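Manganese-dependent inorganic pyrophosphatase (Methanocaldococcus jannaschii, PDB 2EB0) catalyses the hydrolysis of diphosphate to two phosphate ions, using two manganese ions bound in each subunit. Local coordinates at residues N9-T12 with D13-A16. Residues are numbered along the deposited sequence; the frame is centred on the assembly and turned at random.
Sequences NPDT and DSIA. With MN (manganese (II) ion), chain F; MN (manganese (II) ion), chain E.
The carboxylate of Asp11 has Ser14 CB ahead of its OD1 and displaced to one face, 3.3 Å from Asp11 OD1, while Asp13 CB lies over the opposite face. Its two oxygens divide their work. Asp11 OD2 binds one manganese ion at 2.3 Å, whereas Asp11 OD1 accepts a nearly straight hydrogen bond from Ser14 N (2.9 Å, 169° at the hydrogen), with the N-H arriving nearly along the C-O axis. Ion and nitrogen lie slightly off the carboxylate plane, to opposite sides. Asp11 CG sits between its own backbone N and carbonyl carbon (chi1 48°), a rotation that carries OD1 back over the helix start. Aspartate suits this N-cap because one short carboxylate can both cap and bind metal.

The loop after strand 2-5 and the first turn of helix 12-25 hold the His-x-Asn-Pro-Asp-Thr-Asp motif of family II (DHH-superfamily) pyrophosphatases. His7 and Asp66 complete the site of Asp11. Asp13, second residue of the helix, swings CG anti to its backbone N (chi1 -169°) and binds the second manganese ion through OD1 at 2.1 Å, joined by Asp66, His88 and Asp147; Thr109 N donates to the same oxygen. Ser14's small hydroxyl fits near the ligands and is hydrogen-bonded to Asp66, common to both ions.

Regular helix bonding starts at once, with Ile15 N donating to Asp11 O (3.1 Å) and Ala16 N to Thr12 O (2.8 Å). Away from the metals, the rigid Pro10 ring offers CB to Ile15 CD1 at 3.8 Å, an apolar contact beside helix 37-45, while Thr12 OG1 is hydrogen-bonded to Glu38 OE2 and Thr39 OG1, and small Ala16 fits against Leu139.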
# COMPACT_ATOMS: atom_id res chain seq x y z
N ASN B 9 10.56 12.11 14.68
CA ASN B 9 11.15 11.39 15.81
C ASN B 9 11.81 10.13 15.24
O ASN B 9 11.51 9.01 15.64
CB ASN B 9 10.09 11.00 16.85
CG ASN B 9 9.46 12.21 17.52
OD1 ASN B 9 10.11 13.23 17.72
ND2 ASN B 9 8.19 12.08 17.89
N PRO B 10 12.73 10.33 14.29
CA PRO B 10 13.46 9.25 13.60
C PRO B 10 14.22 8.25 14.47
O PRO B 10 14.87 8.62 15.45
CB PRO B 10 14.40 10.02 12.68
CG PRO B 10 14.71 11.25 13.48
CD PRO B 10 13.33 11.64 13.98
N ASP B 11 14.11 6.98 14.12
CA ASP B 11 14.85 5.95 14.81
C ASP B 11 15.92 5.53 13.81
O ASP B 11 15.97 6.06 12.70
CB ASP B 11 13.97 4.76 15.18
CG ASP B 11 13.13 4.29 14.03
OD1 ASP B 11 13.52 4.52 12.86
OD2 ASP B 11 12.08 3.67 14.30
N THR B 12 16.75 4.57 14.20
CA THR B 12 17.82 4.11 13.33
C THR B 12 17.34 3.57 11.99
O THR B 12 18.00 3.80 10.98
CB THR B 12 18.66 3.04 14.04
OG1 THR B 12 19.31 3.63 15.16
CG2 THR B 12 19.71 2.45 13.09
N ASP B 13 16.22 2.85 11.98
CA ASP B 13 15.70 2.30 10.73
C ASP B 13 15.41 3.44 9.77
O ASP B 13 15.83 3.41 8.62
CB ASP B 13 14.42 1.49 10.96
CG ASP B 13 14.01 0.68 9.73
OD1 ASP B 13 12.82 0.32 9.61
OD2 ASP B 13 14.87 0.38 8.88
N SER B 14 14.69 4.46 10.25
CA SER B 14 14.35 5.63 9.45
C SER B 14 15.56 6.35 8.87
O SER B 14 15.53 6.81 7.73
CB SER B 14 13.54 6.62 10.30
OG SER B 14 12.15 6.46 10.10
N ILE B 15 16.62 6.47 9.67
CA ILE B 15 17.84 7.16 9.25
C ILE B 15 18.64 6.33 8.26
O ILE B 15 18.95 6.81 7.17
CB ILE B 15 18.71 7.52 10.48
CG1 ILE B 15 17.96 8.52 11.37
CG2 ILE B 15 20.06 8.09 10.05
CD1 ILE B 15 17.68 9.86 10.70
N ALA B 16 18.96 5.10 8.64
CA ALA B 16 19.72 4.20 7.78
C ALA B 16 19.01 3.95 6.45
O ALA B 16 19.62 4.02 5.39
CB ALA B 16 19.95 2.87 8.50
MN MN F . 10.83 3.69 12.41
MN MN E . 11.21 0.64 10.99